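PDB 5V2D: dioxygenase from Pseudomonas brassicacearum, which probably cleaves the central double bond of lignostilbenes with dioxygen at a non-haem iron centre. Local coordinates for residues S143-L154 / A187-L198; H239-V249 / H304-V315. One frame throughout, in Å; residues are numbered along the deposited sequence.

Two blade-to-blade seams of a beta-propeller, separated by one further seam, converge on one iron(III) ion, and together they supply three of its four histidines. Contact 1 (143-154 with 187-198) brings His188, while contact 2 (239-249 with 304-315) brings His239 and His304; His495 completes the set, and a water also binds the metal. The contact centres lie about 17 Å apart, yet the inner ends meet: His188 NE2 stands 3.0 Å from His239 NE2 and 3.2 Å from His304 NE2. A second tie runs just outside this ring of histidines, where Lys190 NZ of contact 1 forms a 2.7 Å salt bridge with Asp240 OD1 of contact 2.

Contact 1 (S143-L154 / A187-L198); sequences SVIPHNGVLLAL and AHPKLDPATGNL. With FE (Fe (III) ion), chain E.
Leu198 lays its CD2 methyl on one face of the His147 imidazole, a CH-pi contact 3.8 Å from the ring centroid, the two side chains crossing at nearly a right angle. Asn148 CB backs the opposite face, so the ring is sandwiched; a water in its plane bridges ND1 to Gly196 O. Leu198 has its CG anti to the backbone N (chi1 -175°), and its fork straddles two neighbours: CD2 goes to the histidine, whereas CD1 sits 4.1 Å from Ile145 CD1. That isoleucine end is the main bump of the hairpin 143-154. It fits between Leu191 and Leu198, meeting Leu191 CG tip to tip at 3.7 Å. Leu191 and Leu198 lie on adjoining strands of the next four-stranded sheet, so the contact seals the innermost hairpin of one blade against the inner edge of its neighbour in the propeller characteristic of carotenoid cleavage oxygenases. Nearer the axis the bump comes from the other side: Pro189 CG enters the notch between Ile145 CG2 and Leu154 CD1, 4.2 Å from each. Leu154 CB then rests on Ala187, 3.7 Å from its CA. At the iron end Ser143 OG donates a 2.6 Å hydrogen bond to Ala187 O. The same hydroxyl lies over a face of the His188 ring, whose NE2 binds iron(III) at 2.1 Å.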
loop_
_atom_site.group_PDB
_atom_site.type_symbol
_atom_site.label_atom_id
_atom_site.label_comp_id
_atom_site.label_asym_id
_atom_site.label_seq_id
_atom_site.Cartn_x
_atom_site.Cartn_y
_atom_site.Cartn_z
ATOM N N SER A 143 -1.515 3.512 4.021
ATOM C CA SER A 143 -1.787 2.324 4.816
ATOM C C SER A 143 -2.381 2.665 6.133
ATOM O O SER A 143 -2.342 3.790 6.598
ATOM C CB SER A 143 -0.481 1.555 5.155
ATOM O OG SER A 143 0.174 1.106 3.980
ATOM N N VAL A 144 -2.898 1.628 6.799
ATOM C CA VAL A 144 -3.385 1.729 8.157
ATOM C C VAL A 144 -2.863 0.560 8.946
ATOM O O VAL A 144 -2.719 -0.540 8.410
ATOM C CB VAL A 144 -4.932 1.827 8.217
ATOM C CG1 VAL A 144 -5.428 3.198 7.819
ATOM C CG2 VAL A 144 -5.599 0.780 7.320
ATOM N N ILE A 145 -2.541 0.776 10.219
ATOM C CA ILE A 145 -2.122 -0.322 11.095
ATOM C C ILE A 145 -2.454 0.014 12.530
ATOM O O ILE A 145 -2.327 1.165 12.922
ATOM C CB ILE A 145 -0.612 -0.608 10.935
ATOM C CG1 ILE A 145 -0.288 -1.991 11.390
ATOM C CG2 ILE A 145 0.272 0.411 11.687
ATOM C CD1 ILE A 145 1.120 -2.414 11.086
ATOM N N PRO A 146 -2.926 -0.968 13.322
ATOM C CA PRO A 146 -3.120 -0.701 14.761
ATOM C C PRO A 146 -1.791 -0.671 15.488
ATOM O O PRO A 146 -0.937 -1.489 15.245
ATOM C CB PRO A 146 -3.936 -1.941 15.283
ATOM C CG PRO A 146 -4.363 -2.641 14.078
ATOM C CD PRO A 146 -3.325 -2.335 13.006
ATOM N N HIS A 147 -1.640 0.279 16.391
ATOM C CA HIS A 147 -0.400 0.355 17.203
ATOM C C HIS A 147 -0.692 1.163 18.474
ATOM O O HIS A 147 -1.234 2.262 18.439
ATOM C CB HIS A 147 0.751 0.978 16.397
ATOM C CG HIS A 147 1.920 1.376 17.249
ATOM N ND1 HIS A 147 2.784 0.434 17.784
ATOM C CD2 HIS A 147 2.318 2.594 17.711
ATOM C CE1 HIS A 147 3.710 1.073 18.497
ATOM N NE2 HIS A 147 3.454 2.377 18.481
ATOM N N ASN A 148 -0.360 0.549 19.629
ATOM C CA ASN A 148 -0.398 1.229 20.936
ATOM C C ASN A 148 -1.699 1.945 21.176
ATOM O O ASN A 148 -1.732 3.142 21.546
ATOM C CB ASN A 148 0.793 2.225 20.962
ATOM C CG ASN A 148 1.102 2.768 22.336
ATOM O OD1 ASN A 148 0.745 2.163 23.329
ATOM N ND2 ASN A 148 1.798 3.937 22.378
ATOM N N GLY A 149 -2.792 1.257 20.912
ATOM C CA GLY A 149 -4.105 1.735 21.268
ATOM C C GLY A 149 -4.769 2.703 20.290
ATOM O O GLY A 149 -5.854 3.203 20.542
ATOM N N VAL A 150 -4.088 2.984 19.177
ATOM C CA VAL A 150 -4.675 3.770 18.102
ATOM C C VAL A 150 -4.549 3.070 16.752
ATOM O O VAL A 150 -3.837 2.067 16.589
ATOM C CB VAL A 150 -4.064 5.209 18.035
ATOM C CG1 VAL A 150 -4.247 5.930 19.342
ATOM C CG2 VAL A 150 -2.608 5.214 17.650
ATOM N N LEU A 151 -5.278 3.619 15.762
ATOM C CA LEU A 151 -5.056 3.260 14.359
ATOM C C LEU A 151 -4.117 4.333 13.740
ATOM O O LEU A 151 -4.396 5.529 13.862
ATOM C CB LEU A 151 -6.374 3.309 13.596
ATOM C CG LEU A 151 -6.250 2.678 12.170
ATOM C CD1 LEU A 151 -6.095 1.185 12.252
ATOM C CD2 LEU A 151 -7.434 3.024 11.309
ATOM N N LEU A 152 -3.029 3.883 13.118
ATOM C CA LEU A 152 -2.133 4.802 12.409
ATOM C C LEU A 152 -2.500 4.806 10.938
ATOM O O LEU A 152 -2.645 3.728 10.338
ATOM C CB LEU A 152 -0.717 4.362 12.526
ATOM C CG LEU A 152 -0.170 4.433 13.975
ATOM C CD1 LEU A 152 1.275 3.944 13.922
ATOM C CD2 LEU A 152 -0.340 5.805 14.602
ATOM N N ALA A 153 -2.749 5.960 10.409
ATOM C CA ALA A 153 -2.920 6.198 8.977
ATOM C C ALA A 153 -1.623 6.801 8.483
ATOM O O ALA A 153 -1.129 7.831 8.996
ATOM C CB ALA A 153 -4.066 7.161 8.696
ATOM N N LEU A 154 -1.005 6.122 7.530
ATOM C CA LEU A 154 0.379 6.363 7.180
ATOM C C LEU A 154 0.535 6.815 5.710
ATOM O O LEU A 154 -0.141 6.320 4.799
ATOM C CB LEU A 154 1.187 5.130 7.378
ATOM C CG LEU A 154 1.092 4.513 8.779
ATOM C CD1 LEU A 154 0.579 3.058 8.651
ATOM C CD2 LEU A 154 2.475 4.510 9.404
ATOM N N ALA A 187 4.967 4.040 5.035
ATOM C CA ALA A 187 3.595 3.518 5.042
ATOM C C ALA A 187 3.606 1.981 4.995
ATOM O O ALA A 187 2.544 1.392 4.918
ATOM C CB ALA A 187 2.831 4.092 3.861
ATOM N N HIS A 188 4.766 1.322 5.048
ATOM C CA HIS A 188 4.812 -0.128 5.086
ATOM C C HIS A 188 5.506 -0.708 6.330
ATOM O O HIS A 188 6.397 -1.534 6.188
ATOM C CB HIS A 188 5.402 -0.678 3.810
ATOM C CG HIS A 188 4.390 -0.719 2.720
ATOM N ND1 HIS A 188 3.349 -1.609 2.788
ATOM C CD2 HIS A 188 4.211 0.007 1.595
ATOM C CE1 HIS A 188 2.547 -1.400 1.741
ATOM N NE2 HIS A 188 3.072 -0.460 0.983
ATOM N N PRO A 189 5.090 -0.282 7.524
ATOM C CA PRO A 189 5.595 -0.918 8.703
ATOM C C PRO A 189 5.062 -2.327 8.795
ATOM O O PRO A 189 4.031 -2.644 8.115
ATOM C CB PRO A 189 5.012 -0.061 9.820
ATOM C CG PRO A 189 3.679 0.379 9.317
ATOM C CD PRO A 189 3.957 0.619 7.821
ATOM N N LYS A 190 5.734 -3.165 9.566
ATOM C CA LYS A 190 5.269 -4.549 9.795
ATOM C C LYS A 190 5.089 -4.754 11.287
ATOM O O LYS A 190 5.799 -4.142 12.080
ATOM C CB LYS A 190 6.339 -5.529 9.376
ATOM C CG LYS A 190 7.051 -5.373 8.059
ATOM C CD LYS A 190 6.127 -5.563 6.942
ATOM C CE LYS A 190 6.915 -5.361 5.645
ATOM N NZ LYS A 190 5.983 -4.911 4.597
ATOM N N LEU A 191 4.191 -5.634 11.660
ATOM C CA LEU A 191 4.092 -6.147 13.073
ATOM C C LEU A 191 4.783 -7.478 13.217
ATOM O O LEU A 191 4.528 -8.467 12.477
ATOM C CB LEU A 191 2.649 -6.395 13.462
ATOM C CG LEU A 191 1.797 -5.154 13.521
ATOM C CD1 LEU A 191 0.344 -5.652 13.807
ATOM C CD2 LEU A 191 2.348 -4.148 14.578
ATOM N N ASP A 192 5.703 -7.515 14.136
ATOM C CA ASP A 192 6.461 -8.742 14.426
ATOM C C ASP A 192 5.498 -9.687 15.143
ATOM O O ASP A 192 4.959 -9.347 16.161
ATOM C CB ASP A 192 7.635 -8.439 15.359
ATOM C CG ASP A 192 8.497 -9.689 15.638
ATOM O OD1 ASP A 192 8.083 -10.625 16.251
ATOM O OD2 ASP A 192 9.540 -9.860 15.115
ATOM N N PRO A 193 5.271 -10.866 14.597
ATOM C CA PRO A 193 4.273 -11.692 15.214
ATOM C C PRO A 193 4.721 -12.289 16.554
ATOM O O PRO A 193 3.881 -12.701 17.294
ATOM C CB PRO A 193 4.007 -12.788 14.210
ATOM C CG PRO A 193 5.289 -12.925 13.500
ATOM C CD PRO A 193 5.840 -11.492 13.400
ATOM N N ALA A 194 5.980 -12.331 16.869
ATOM C CA ALA A 194 6.396 -12.953 18.150
ATOM C C ALA A 194 6.273 -11.972 19.321
ATOM O O ALA A 194 5.795 -12.356 20.368
ATOM C CB ALA A 194 7.822 -13.493 18.042
ATOM N N THR A 195 6.595 -10.686 19.086
ATOM C CA THR A 195 6.625 -9.635 20.110
ATOM C C THR A 195 5.532 -8.603 20.014
ATOM O O THR A 195 5.295 -7.867 20.940
ATOM C CB THR A 195 7.905 -8.842 19.990
ATOM O OG1 THR A 195 8.054 -8.354 18.634
ATOM C CG2 THR A 195 9.135 -9.693 20.321
ATOM N N GLY A 196 4.880 -8.489 18.849
ATOM C CA GLY A 196 3.987 -7.372 18.561
ATOM C C GLY A 196 4.727 -6.045 18.322
ATOM O O GLY A 196 4.053 -4.993 18.247
ATOM N N ASN A 197 6.071 -6.067 18.214
ATOM C CA ASN A 197 6.825 -4.853 17.910
ATOM C C ASN A 197 6.410 -4.307 16.519
ATOM O O ASN A 197 6.132 -5.075 15.579
ATOM C CB ASN A 197 8.311 -5.088 17.893
ATOM C CG ASN A 197 8.908 -5.360 19.302
ATOM O OD1 ASN A 197 8.206 -5.303 20.295
ATOM N ND2 ASN A 197 10.191 -5.587 19.356
ATOM N N LEU A 198 6.506 -2.980 16.394
ATOM C CA LEU A 198 6.303 -2.276 15.132
ATOM C C LEU A 198 7.637 -2.081 14.527
ATOM O O LEU A 198 8.515 -1.457 15.132
ATOM C CB LEU A 198 5.594 -0.952 15.359
ATOM C CG LEU A 198 5.194 -0.142 14.127
ATOM C CD1 LEU A 198 4.129 -0.924 13.398
ATOM C CD2 LEU A 198 4.606 1.159 14.558
HETATM FE FE FE E . 2.277 0.156 -0.891
HETATM O O HOH W 1 2.642 -2.426 17.688
HETATM O O HOH W 2 1.263 1.249 -2.318
#

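Contact 2 (H239-V249 / H304-V315); sequences HDFAATERYVV and HTLNAFDEDGKV. With FE (Fe (III) ion), chain E.
Arg246 grips Asp310 side-on, through NE and NH2, its guanidinium plane turned 86° from the carboxylate. NE gives a 2.7 Å salt-bridge bond to the syn lone pair of Asp310 OD2; NH2 reaches the backbone O of Asp310, adding weak bonds to OD2 and to Glu245 OE1. The other oxygen, Asp310 OD1, accepts on its anti side from Thr244 OG1 at 2.6 Å and on its syn side from Arg246 N. Asp310 CG lies between its own backbone N and carbonyl carbon (chi1 74°), which turns the carboxylate into the 244-247 turn; there Thr244 OG1 also receives Tyr247 N in an ST motif. With alanine in place of Asp310, Arg246 would probably keep only the weak salt bridge to Glu245 among the carboxylates described, and Thr244 OG1 and Arg246 N would lose their shared acceptor. At the other end Asp240 OD2 takes Thr305 N from above the carboxylate plane at 2.9 Å, OD1 being taken by Lys190; Thr305 OG1 donates to Phe241 O. These bonds tie the ends of the innermost strands, and the loops beside them, in consecutive propeller blades. His239, just before strand 242-243, and His304, in a non-strand part of the broken strand 301-311, reach the iron, each through NE2 at 2.1 Å. Glu156 and Glu372 hold their respective ND1 atoms, a second shell that helps to fix each ring's rotation. Small side chains fill the middle: Ala242 CB meets Ala308 CB at 3.6 Å, with Thr244 CG2 beside the latter. Beyond the alanines, Val315 splits its methyls, CG1 against Val249 CG2 and CG2 at 3.6 Å from Tyr247 CD2.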
loop_
_atom_site.group_PDB
_atom_site.type_symbol
_atom_site.label_atom_id
_atom_site.label_comp_id
_atom_site.label_asym_id
_atom_site.label_seq_id
_atom_site.Cartn_x
_atom_site.Cartn_y
_atom_site.Cartn_z
ATOM N N HIS A 239 9.761 2.150 -0.929
ATOM C CA HIS A 239 8.316 2.116 -0.647
ATOM C C HIS A 239 7.990 1.108 0.465
ATOM O O HIS A 239 7.249 1.400 1.411
ATOM C CB HIS A 239 7.491 1.904 -1.934
ATOM C CG HIS A 239 6.007 1.866 -1.681
ATOM N ND1 HIS A 239 5.320 2.952 -1.172
ATOM C CD2 HIS A 239 5.126 0.834 -1.726
ATOM C CE1 HIS A 239 4.049 2.624 -1.021
ATOM N NE2 HIS A 239 3.917 1.343 -1.326
ATOM N N ASP A 240 8.470 -0.128 0.274
ATOM C CA ASP A 240 8.196 -1.238 1.174
ATOM C C ASP A 240 9.542 -1.741 1.654
ATOM O O ASP A 240 10.574 -1.309 1.177
ATOM C CB ASP A 240 7.377 -2.289 0.405
ATOM C CG ASP A 240 6.574 -3.246 1.309
ATOM O OD1 ASP A 240 6.865 -3.332 2.541
ATOM O OD2 ASP A 240 5.683 -3.971 0.749
ATOM N N PHE A 241 9.555 -2.622 2.623
ATOM C CA PHE A 241 10.804 -3.232 3.093
ATOM C C PHE A 241 10.520 -4.630 3.583
ATOM O O PHE A 241 9.441 -5.102 3.431
ATOM C CB PHE A 241 11.522 -2.334 4.131
ATOM C CG PHE A 241 11.059 -2.478 5.542
ATOM C CD1 PHE A 241 9.759 -2.371 5.878
ATOM C CD2 PHE A 241 11.979 -2.689 6.554
ATOM C CE1 PHE A 241 9.347 -2.421 7.220
ATOM C CE2 PHE A 241 11.580 -2.786 7.908
ATOM C CZ PHE A 241 10.271 -2.662 8.230
ATOM N N ALA A 242 11.555 -5.313 4.033
ATOM C CA ALA A 242 11.409 -6.675 4.522
ATOM C C ALA A 242 12.113 -6.755 5.864
ATOM O O ALA A 242 13.218 -6.210 6.053
ATOM C CB ALA A 242 12.049 -7.615 3.563
ATOM N N ALA A 243 11.446 -7.381 6.806
ATOM C CA ALA A 243 12.017 -7.594 8.130
ATOM C C ALA A 243 11.957 -9.081 8.434
ATOM O O ALA A 243 10.975 -9.761 8.090
ATOM C CB ALA A 243 11.293 -6.769 9.190
ATOM N N THR A 244 13.079 -9.631 8.848
ATOM C CA THR A 244 13.149 -11.040 9.164
ATOM C C THR A 244 13.472 -11.141 10.638
ATOM O O THR A 244 13.542 -10.137 11.338
ATOM C CB THR A 244 14.151 -11.813 8.266
ATOM O OG1 THR A 244 15.487 -11.496 8.613
ATOM C CG2 THR A 244 13.978 -11.474 6.788
ATOM N N GLU A 245 13.713 -12.363 11.107
ATOM C CA GLU A 245 14.068 -12.521 12.546
ATOM C C GLU A 245 15.330 -11.788 12.858
ATOM O O GLU A 245 15.430 -11.164 13.868
ATOM C CB GLU A 245 14.254 -14.015 12.897
ATOM C CG GLU A 245 12.870 -14.714 12.904
ATOM C CD GLU A 245 12.935 -16.244 12.852
ATOM O OE1 GLU A 245 13.507 -16.870 11.857
ATOM O OE2 GLU A 245 12.388 -16.793 13.841
ATOM N N ARG A 246 16.313 -11.830 11.971
ATOM C CA ARG A 246 17.603 -11.235 12.230
ATOM C C ARG A 246 18.029 -10.096 11.332
ATOM O O ARG A 246 19.060 -9.485 11.612
ATOM C CB ARG A 246 18.680 -12.346 12.198
ATOM C CG ARG A 246 18.592 -13.277 13.440
ATOM C CD ARG A 246 19.206 -14.620 13.128
ATOM N NE ARG A 246 18.366 -15.425 12.215
ATOM C CZ ARG A 246 17.403 -16.283 12.556
ATOM N NH1 ARG A 246 17.069 -16.498 13.817
ATOM N NH2 ARG A 246 16.717 -16.931 11.596
ATOM N N TYR A 247 17.298 -9.817 10.241
ATOM C CA TYR A 247 17.748 -8.811 9.278
ATOM C C TYR A 247 16.602 -7.902 8.842
ATOM O O TYR A 247 15.427 -8.224 8.993
ATOM C CB TYR A 247 18.334 -9.452 8.026
ATOM C CG TYR A 247 19.593 -10.178 8.334
ATOM C CD1 TYR A 247 20.803 -9.508 8.465
ATOM C CD2 TYR A 247 19.558 -11.547 8.587
ATOM C CE1 TYR A 247 21.931 -10.169 8.849
ATOM C CE2 TYR A 247 20.709 -12.242 8.974
ATOM C CZ TYR A 247 21.888 -11.545 9.071
ATOM O OH TYR A 247 23.019 -12.158 9.421
ATOM N N VAL A 248 16.985 -6.762 8.288
ATOM C CA VAL A 248 16.087 -5.826 7.629
ATOM C C VAL A 248 16.676 -5.592 6.235
ATOM O O VAL A 248 17.872 -5.501 6.092
ATOM C CB VAL A 248 16.070 -4.549 8.452
ATOM C CG1 VAL A 248 15.338 -3.447 7.747
ATOM C CG2 VAL A 248 15.376 -4.835 9.764
ATOM N N VAL A 249 15.828 -5.488 5.207
ATOM C CA VAL A 249 16.233 -5.233 3.839
ATOM C C VAL A 249 15.453 -4.030 3.302
ATOM O O VAL A 249 14.208 -4.006 3.378
ATOM C CB VAL A 249 15.942 -6.437 2.941
ATOM C CG1 VAL A 249 16.396 -6.165 1.509
ATOM C CG2 VAL A 249 16.631 -7.670 3.510
ATOM N N HIS A 304 5.726 -4.795 -3.828
ATOM C CA HIS A 304 5.468 -4.994 -2.405
ATOM C C HIS A 304 6.009 -6.324 -1.894
ATOM O O HIS A 304 5.925 -7.335 -2.562
ATOM C CB HIS A 304 3.951 -4.965 -2.175
ATOM C CG HIS A 304 3.409 -3.603 -2.300
ATOM N ND1 HIS A 304 2.642 -3.193 -3.362
ATOM C CD2 HIS A 304 3.442 -2.577 -1.429
ATOM C CE1 HIS A 304 2.315 -1.919 -3.165
ATOM N NE2 HIS A 304 2.798 -1.533 -2.005
ATOM N N THR A 305 6.488 -6.315 -0.672
ATOM C CA THR A 305 6.921 -7.528 -0.004
ATOM C C THR A 305 5.790 -8.477 0.291
ATOM O O THR A 305 4.846 -8.127 1.015
ATOM C CB THR A 305 7.618 -7.132 1.305
ATOM O OG1 THR A 305 8.686 -6.238 1.004
ATOM C CG2 THR A 305 8.172 -8.335 2.064
ATOM N N LEU A 306 5.875 -9.704 -0.213
ATOM C CA LEU A 306 4.942 -10.759 0.214
ATOM C C LEU A 306 5.366 -11.198 1.617
ATOM O O LEU A 306 4.627 -11.079 2.585
ATOM C CB LEU A 306 4.890 -11.897 -0.759
ATOM C CG LEU A 306 4.194 -13.154 -0.239
ATOM C CD1 LEU A 306 2.743 -12.908 0.223
ATOM C CD2 LEU A 306 4.234 -14.214 -1.364
ATOM N N ASN A 307 6.596 -11.639 1.741
ATOM C CA ASN A 307 7.170 -12.035 3.008
ATOM C C ASN A 307 8.672 -12.185 2.823
ATOM O O ASN A 307 9.178 -12.144 1.719
ATOM C CB ASN A 307 6.515 -13.309 3.614
ATOM C CG ASN A 307 6.787 -13.456 5.085
ATOM O OD1 ASN A 307 7.071 -12.482 5.807
ATOM N ND2 ASN A 307 6.674 -14.701 5.560
ATOM N N ALA A 308 9.388 -12.349 3.918
ATOM C CA ALA A 308 10.839 -12.542 3.934
ATOM C C ALA A 308 11.218 -13.350 5.145
ATOM O O ALA A 308 10.507 -13.364 6.130
ATOM C CB ALA A 308 11.530 -11.170 3.998
ATOM N N PHE A 309 12.331 -14.054 5.055
ATOM C CA PHE A 309 12.861 -14.752 6.196
ATOM C C PHE A 309 14.346 -14.943 5.983
ATOM O O PHE A 309 14.873 -14.706 4.880
ATOM C CB PHE A 309 12.107 -16.082 6.403
ATOM C CG PHE A 309 12.270 -17.024 5.291
ATOM C CD1 PHE A 309 13.300 -17.983 5.298
ATOM C CD2 PHE A 309 11.428 -16.944 4.179
ATOM C CE1 PHE A 309 13.448 -18.870 4.233
ATOM C CE2 PHE A 309 11.607 -17.812 3.086
ATOM C CZ PHE A 309 12.635 -18.764 3.129
ATOM N N ASP A 310 15.060 -15.347 7.010
ATOM C CA ASP A 310 16.505 -15.563 6.863
ATOM C C ASP A 310 16.877 -16.902 7.502
ATOM O O ASP A 310 16.217 -17.359 8.444
ATOM C CB ASP A 310 17.342 -14.423 7.411
ATOM C CG ASP A 310 17.383 -14.371 8.952
ATOM O OD1 ASP A 310 16.630 -13.595 9.587
ATOM O OD2 ASP A 310 18.207 -15.120 9.524
ATOM N N GLU A 311 17.935 -17.496 6.987
ATOM C CA GLU A 311 18.393 -18.770 7.533
ATOM C C GLU A 311 19.864 -18.923 7.174
ATOM O O GLU A 311 20.270 -18.727 6.016
ATOM C CB GLU A 311 17.597 -19.913 6.920
ATOM C CG GLU A 311 17.806 -21.182 7.699
ATOM C CD GLU A 311 17.277 -22.443 6.992
ATOM O OE1 GLU A 311 16.453 -22.363 6.026
ATOM O OE2 GLU A 311 17.731 -23.538 7.420
ATOM N N ASP A 312 20.686 -19.173 8.189
ATOM C CA ASP A 312 22.145 -19.302 8.025
ATOM C C ASP A 312 22.729 -18.015 7.495
ATOM O O ASP A 312 22.557 -16.869 8.095
ATOM C CB ASP A 312 22.487 -20.582 7.189
ATOM C CG ASP A 312 22.027 -21.856 7.912
ATOM O OD1 ASP A 312 22.211 -21.944 9.171
ATOM O OD2 ASP A 312 21.419 -22.755 7.284
ATOM N N GLY A 313 23.433 -18.066 6.378
ATOM C CA GLY A 313 23.940 -16.747 5.927
ATOM C C GLY A 313 22.961 -15.874 5.122
ATOM O O GLY A 313 23.434 -14.864 4.555
ATOM N N LYS A 314 21.721 -16.350 4.901
ATOM C CA LYS A 314 21.021 -15.925 3.705
ATOM C C LYS A 314 19.691 -15.323 4.061
ATOM O O LYS A 314 18.924 -15.884 4.844
ATOM C CB LYS A 314 20.795 -17.110 2.796
ATOM C CG LYS A 314 22.107 -17.704 2.273
ATOM C CD LYS A 314 21.912 -19.140 1.861
ATOM C CE LYS A 314 23.189 -19.869 2.304
ATOM N NZ LYS A 314 23.741 -20.453 1.090
ATOM N N VAL A 315 19.401 -14.214 3.423
ATOM C CA VAL A 315 18.130 -13.539 3.562
ATOM C C VAL A 315 17.310 -13.731 2.273
ATOM O O VAL A 315 17.807 -13.468 1.173
ATOM C CB VAL A 315 18.397 -12.044 3.797
ATOM C CG1 VAL A 315 17.061 -11.355 4.041
ATOM C CG2 VAL A 315 19.237 -11.883 5.027
HETATM FE FE FE E . 2.277 0.156 -0.891
HETATM O O HOH W 3 4.085 -5.435 1.817
HETATM O O HOH W 4 13.596 -15.092 9.565
HETATM O O HOH W 2 1.263 1.249 -2.318
#